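Local coordinates for protein nucleoside 2-deoxyribosyltransferase (Enterococcus faecalis, PDB 7M5H) that probably hydrolyses the N-glycosidic bond of deoxyribonucleotides such as 5-hydroxymethyl-dUMP, at residues M4-P12 and N66-L76. Sequence-based numbering, arbitrary orientation. Where two conformers were deposited one is given.
Sequences MTKIYFAGP and NVLASDLLVAL
Tyr8 lies against the last turn of helix 56-68, with Val67 CG2 over the centre of one ring face, 3.6 Å from the centroid. This is a CH-pi contact. The phenol ring reaches the helix because CG is anti to the backbone N (chi1 -177°). Leu73 runs side by side with Tyr8, its CD1 3.7 Å from Tyr8 CD2, and Asn66 CB packs against Tyr8 CE1. Beyond them, Ala10 CB touches Leu73 CD2. On the other face of the sheet the side chains that meet are apolar. There Ile7 CG2 meets Val74 CG2 at 3.7 Å. Both methyls of Leu76 touch the Phe9 ring, with Phe9 CZ 3.6 Å from Leu76 CD1; Val74 CG1 also touches it.

The backbones of strands 5-10 and 72-76 run parallel. Tyr8 N bonds to Leu72 O, and Val74 N to Tyr8 O. Ala10 N bonds to Val74 O, and Leu76 N to Ala10 O. At the start of the pair Lys6 O takes two bonds, from Asp71 N at 2.7 Å and from Leu72 N. The carboxylate of Asp71 turns back to accept Lys6 N at OD2 (3.0 Å, N-H...O 173°), on its anti side, somewhat out of the carboxylate plane. Ser70 N bonds to Val67 O, tying the turn to the helix end.

Strand 36-39 flanks strand 5-10 on its other edge, so strand 5-10 is internal in this Rossmann-like parallel sheet. The helix 16-30 covers Phe9. Asp63 and Glu89 both hydrogen-bond Tyr8 OH. A glycerol, probably from the crystallisation liquor, bonds to Gly11 N and lies near the ring; such molecules often mark pockets. The phenol of Tyr8 is thus fixed at one face by Val67 and at its hydroxyl by two acidic side chains.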
HETATM    1  N   MSE B   4      35.872   2.705 -11.454  1.00 84.37           N
HETATM    2  CA  MSE B   4      34.451   2.690 -11.782  1.00 76.68           C
HETATM    3  C   MSE B   4      33.590   2.633 -10.523  1.00 72.99           C
HETATM    4  O   MSE B   4      33.954   1.991  -9.538  1.00 68.05           O
HETATM    5  CB  MSE B   4      34.126   1.502 -12.691  1.00 80.23           C
HETATM    6  CG  MSE B   4      34.885   1.502 -14.008  1.00 81.90           C
HETATM    7 SE   MSE B   4      34.386   2.987 -15.171  0.52 82.77          SE
HETATM    8  CE  MSE B   4      32.561   2.445 -15.593  1.00 73.85           C
ATOM      9  N   THR B   5      32.448   3.316 -10.561  1.00 67.80           N
ATOM     10  CA  THR B   5      31.480   3.309  -9.470  1.00 63.16           C
ATOM     11  C   THR B   5      30.243   2.554  -9.944  1.00 62.94           C
ATOM     12  O   THR B   5      29.511   3.037 -10.815  1.00 60.53           O
ATOM     13  CB  THR B   5      31.121   4.730  -9.037  1.00 61.61           C
ATOM     14  OG1 THR B   5      32.293   5.394  -8.546  1.00 63.49           O
ATOM     15  CG2 THR B   5      30.064   4.703  -7.940  1.00 58.56           C
ATOM     16  N   LYS B   6      30.017   1.372  -9.378  1.00 59.01           N
ATOM     17  CA  LYS B   6      28.877   0.543  -9.746  1.00 57.30           C
ATOM     18  C   LYS B   6      27.673   0.950  -8.906  1.00 55.85           C
ATOM     19  O   LYS B   6      27.724   0.906  -7.672  1.00 56.03           O
ATOM     20  CB  LYS B   6      29.198  -0.939  -9.557  1.00 57.46           C
ATOM     21  CG  LYS B   6      30.431  -1.404 -10.320  1.00 61.45           C
ATOM     22  CD  LYS B   6      30.482  -2.919 -10.426  1.00 60.98           C
ATOM     23  CE  LYS B   6      29.335  -3.447 -11.276  1.00 73.22           C
ATOM     24  NZ  LYS B   6      29.376  -4.929 -11.414  1.00 74.96           N
ATOM     25  N   ILE B   7      26.593   1.347  -9.576  1.00 57.40           N
ATOM     26  CA  ILE B   7      25.383   1.834  -8.925  1.00 55.79           C
ATOM     27  C   ILE B   7      24.248   0.864  -9.218  1.00 49.71           C
ATOM     28  O   ILE B   7      24.043   0.470 -10.373  1.00 49.94           O
ATOM     29  CB  ILE B   7      25.019   3.252  -9.397  1.00 50.75           C
ATOM     30  CG1 ILE B   7      26.138   4.238  -9.056  1.00 52.49           C
ATOM     31  CG2 ILE B   7      23.704   3.700  -8.779  1.00 47.86           C
ATOM     32  CD1 ILE B   7      25.849   5.655  -9.502  1.00 53.19           C
ATOM     33  N   TYR B   8      23.515   0.481  -8.177  1.00 46.01           N
ATOM     34  CA  TYR B   8      22.289  -0.291  -8.322  1.00 47.67           C
ATOM     35  C   TYR B   8      21.106   0.656  -8.163  1.00 46.51           C
ATOM     36  O   TYR B   8      20.997   1.352  -7.147  1.00 44.26           O
ATOM     37  CB  TYR B   8      22.215  -1.418  -7.293  1.00 42.63           C
ATOM     38  CG  TYR B   8      20.988  -2.292  -7.443  1.00 40.90           C
ATOM     39  CD1 TYR B   8      20.980  -3.366  -8.322  1.00 46.43           C
ATOM     40  CD2 TYR B   8      19.837  -2.040  -6.706  1.00 38.85           C
ATOM     41  CE1 TYR B   8      19.860  -4.165  -8.465  1.00 43.95           C
ATOM     42  CE2 TYR B   8      18.713  -2.832  -6.842  1.00 45.62           C
ATOM     43  CZ  TYR B   8      18.730  -3.894  -7.722  1.00 45.25           C
ATOM     44  OH  TYR B   8      17.614  -4.687  -7.860  1.00 39.33           O
ATOM     45  N   PHE B   9      20.229   0.682  -9.161  1.00 46.12           N
ATOM     46  CA  PHE B   9      19.061   1.560  -9.158  1.00 44.52           C
ATOM     47  C   PHE B   9      17.874   0.769  -8.621  1.00 47.68           C
ATOM     48  O   PHE B   9      17.297  -0.064  -9.326  1.00 42.30           O
ATOM     49  CB  PHE B   9      18.790   2.104 -10.555  1.00 47.07           C
ATOM     50  CG  PHE B   9      17.806   3.239 -10.584  1.00 46.95           C
ATOM     51  CD1 PHE B   9      18.242   4.549 -10.484  1.00 43.43           C
ATOM     52  CD2 PHE B   9      16.448   2.995 -10.705  1.00 45.03           C
ATOM     53  CE1 PHE B   9      17.342   5.597 -10.509  1.00 43.75           C
ATOM     54  CE2 PHE B   9      15.543   4.037 -10.732  1.00 46.27           C
ATOM     55  CZ  PHE B   9      15.991   5.340 -10.633  1.00 42.19           C
ATOM     56  N   ALA B  10      17.509   1.032  -7.369  1.00 38.41           N
ATOM     57  CA  ALA B  10      16.388   0.360  -6.730  1.00 41.92           C
ATOM     58  C   ALA B  10      15.122   1.192  -6.895  1.00 38.71           C
ATOM     59  O   ALA B  10      15.128   2.403  -6.650  1.00 42.19           O
ATOM     60  CB  ALA B  10      16.674   0.120  -5.246  1.00 35.76           C
ATOM     61  N   GLY B  11      14.043   0.538  -7.310  1.00 39.43           N
ATOM     62  CA  GLY B  11      12.775   1.196  -7.508  1.00 36.62           C
ATOM     63  C   GLY B  11      11.782   0.285  -8.197  1.00 36.33           C
ATOM     64  O   GLY B  11      12.159  -0.647  -8.915  1.00 37.31           O
ATOM     65  N   PRO B  12      10.489   0.525  -7.979  1.00 32.44           N
ATOM     66  CA  PRO B  12       9.473  -0.240  -8.709  1.00 39.56           C
ATOM     67  C   PRO B  12       9.620  -0.026 -10.208  1.00 38.76           C
ATOM     68  O   PRO B  12       9.967   1.066 -10.665  1.00 36.36           O
ATOM     69  CB  PRO B  12       8.149   0.325  -8.177  1.00 34.93           C
ATOM     70  CG  PRO B  12       8.499   1.677  -7.634  1.00 36.16           C
ATOM     71  CD  PRO B  12       9.892   1.537  -7.091  1.00 29.25           C
ATOM     72  N   ASN B  66      23.132  -8.493  -7.850  1.00 41.02           N
ATOM     73  CA  ASN B  66      23.407  -7.170  -8.396  1.00 48.45           C
ATOM     74  C   ASN B  66      23.517  -6.120  -7.298  1.00 50.42           C
ATOM     75  O   ASN B  66      24.310  -5.179  -7.421  1.00 45.89           O
ATOM     76  CB  ASN B  66      22.323  -6.778  -9.399  1.00 50.43           C
ATOM     77  CG  ASN B  66      22.224  -7.752 -10.557  1.00 58.48           C
ATOM     78  OD1 ASN B  66      21.134  -8.195 -10.920  1.00 58.58           O
ATOM     79  ND2 ASN B  66      23.365  -8.092 -11.143  1.00 52.22           N
ATOM     80  N   VAL B  67      22.730  -6.256  -6.228  1.00 41.78           N
ATOM     81  CA  VAL B  67      22.823  -5.319  -5.111  1.00 43.73           C
ATOM     82  C   VAL B  67      24.198  -5.407  -4.459  1.00 44.53           C
ATOM     83  O   VAL B  67      24.874  -4.393  -4.252  1.00 44.50           O
ATOM     84  CB  VAL B  67      21.699  -5.580  -4.092  1.00 42.93           C
ATOM     85  CG1 VAL B  67      21.921  -4.752  -2.833  1.00 38.33           C
ATOM     86  CG2 VAL B  67      20.339  -5.274  -4.703  1.00 36.90           C
ATOM     87  N   LEU B  68      24.636  -6.628  -4.139  1.00 41.13           N
ATOM     88  CA  LEU B  68      25.894  -6.814  -3.423  1.00 45.47           C
ATOM     89  C   LEU B  68      27.110  -6.437  -4.259  1.00 47.28           C
ATOM     90  O   LEU B  68      28.154  -6.104  -3.689  1.00 54.60           O
ATOM     91  CB  LEU B  68      26.020  -8.265  -2.955  1.00 45.76           C
ATOM     92  CG  LEU B  68      24.950  -8.764  -1.982  1.00 45.71           C
ATOM     93  CD1 LEU B  68      25.284 -10.163  -1.481  1.00 45.22           C
ATOM     94  CD2 LEU B  68      24.790  -7.799  -0.821  1.00 48.12           C
ATOM     95  N   ALA B  69      27.005  -6.482  -5.585  1.00 53.65           N
ATOM     96  CA  ALA B  69      28.119  -6.117  -6.450  1.00 55.70           C
ATOM     97  C   ALA B  69      28.234  -4.616  -6.671  1.00 53.58           C
ATOM     98  O   ALA B  69      29.139  -4.179  -7.391  1.00 55.45           O
ATOM     99  CB  ALA B  69      27.986  -6.827  -7.801  1.00 49.46           C
ATOM    100  N   SER B  70      27.360  -3.819  -6.068  1.00 54.52           N
ATOM    101  CA  SER B  70      27.340  -2.381  -6.287  0.53 51.58           C
ATOM    102  C   SER B  70      28.128  -1.657  -5.203  1.00 52.10           C
ATOM    103  O   SER B  70      28.293  -2.154  -4.086  1.00 50.67           O
ATOM    104  CB  SER B  70      25.903  -1.857  -6.320  0.53 48.64           C
ATOM    105  OG  SER B  70      25.269  -2.026  -5.063  0.53 43.19           O
ATOM    106  N   ASP B  71      28.622  -0.471  -5.554  1.00 51.71           N
ATOM    107  CA  ASP B  71      29.298   0.400  -4.601  1.00 45.51           C
ATOM    108  C   ASP B  71      28.350   1.410  -3.973  1.00 47.18           C
ATOM    109  O   ASP B  71      28.648   1.937  -2.896  1.00 48.34           O
ATOM    110  CB  ASP B  71      30.446   1.147  -5.286  1.00 49.41           C
ATOM    111  CG  ASP B  71      31.462   0.212  -5.908  1.00 55.95           C
ATOM    112  OD1 ASP B  71      31.961  -0.684  -5.197  1.00 59.29           O
ATOM    113  OD2 ASP B  71      31.756   0.371  -7.112  1.00 55.19           O
ATOM    114  N   LEU B  72      27.222   1.682  -4.625  1.00 43.88           N
ATOM    115  CA  LEU B  72      26.246   2.654  -4.160  1.00 42.41           C
ATOM    116  C   LEU B  72      24.872   2.213  -4.639  1.00 50.41           C
ATOM    117  O   LEU B  72      24.730   1.721  -5.761  1.00 45.70           O
ATOM    118  CB  LEU B  72      26.566   4.061  -4.681  1.00 45.26           C
ATOM    119  CG  LEU B  72      25.512   5.143  -4.438  1.00 45.29           C
ATOM    120  CD1 LEU B  72      25.403   5.460  -2.953  1.00 42.78           C
ATOM    121  CD2 LEU B  72      25.822   6.396  -5.241  1.00 48.54           C
ATOM    122  N   LEU B  73      23.868   2.388  -3.789  1.00 42.54           N
ATOM    123  CA  LEU B  73      22.495   2.025  -4.112  1.00 42.22           C
ATOM    124  C   LEU B  73      21.653   3.291  -4.162  1.00 44.33           C
ATOM    125  O   LEU B  73      21.598   4.044  -3.184  1.00 45.55           O
ATOM    126  CB  LEU B  73      21.936   1.036  -3.087  1.00 37.85           C
ATOM    127  CG  LEU B  73      20.577   0.404  -3.391  1.00 42.05           C
ATOM    128  CD1 LEU B  73      20.657  -1.107  -3.256  1.00 47.05           C
ATOM    129  CD2 LEU B  73      19.504   0.962  -2.471  1.00 48.22           C
ATOM    130  N   VAL B  74      21.018   3.534  -5.305  1.00 39.04           N
ATOM    131  CA  VAL B  74      20.062   4.623  -5.462  1.00 40.06           C
ATOM    132  C   VAL B  74      18.665   4.028  -5.348  1.00 40.69           C
ATOM    133  O   VAL B  74      18.320   3.094  -6.080  1.00 46.13           O
ATOM    134  CB  VAL B  74      20.251   5.353  -6.802  1.00 45.26           C
ATOM    135  CG1 VAL B  74      19.157   6.391  -6.999  1.00 42.46           C
ATOM    136  CG2 VAL B  74      21.623   6.007  -6.856  1.00 44.71           C
ATOM    137  N   ALA B  75      17.864   4.559  -4.426  1.00 39.56           N
ATOM    138  CA  ALA B  75      16.556   4.003  -4.111  1.00 37.76           C
ATOM    139  C   ALA B  75      15.471   5.053  -4.295  1.00 37.78           C
ATOM    140  O   ALA B  75      15.621   6.200  -3.865  1.00 33.92           O
ATOM    141  CB  ALA B  75      16.519   3.462  -2.678  1.00 29.32           C
ATOM    142  N   LEU B  76      14.377   4.652  -4.936  1.00 34.56           N
ATOM    143  CA  LEU B  76      13.209   5.503  -5.110  1.00 33.70           C
ATOM    144  C   LEU B  76      12.161   5.095  -4.081  1.00 32.88           C
ATOM    145  O   LEU B  76      11.709   3.945  -4.073  1.00 35.94           O
ATOM    146  CB  LEU B  76      12.658   5.388  -6.532  1.00 35.19           C
ATOM    147  CG  LEU B  76      13.185   6.391  -7.567  1.00 45.97           C
ATOM    148  CD1 LEU B  76      14.701   6.533  -7.506  1.00 44.09           C
ATOM    149  CD2 LEU B  76      12.748   5.995  -8.968  1.00 43.36           C
TER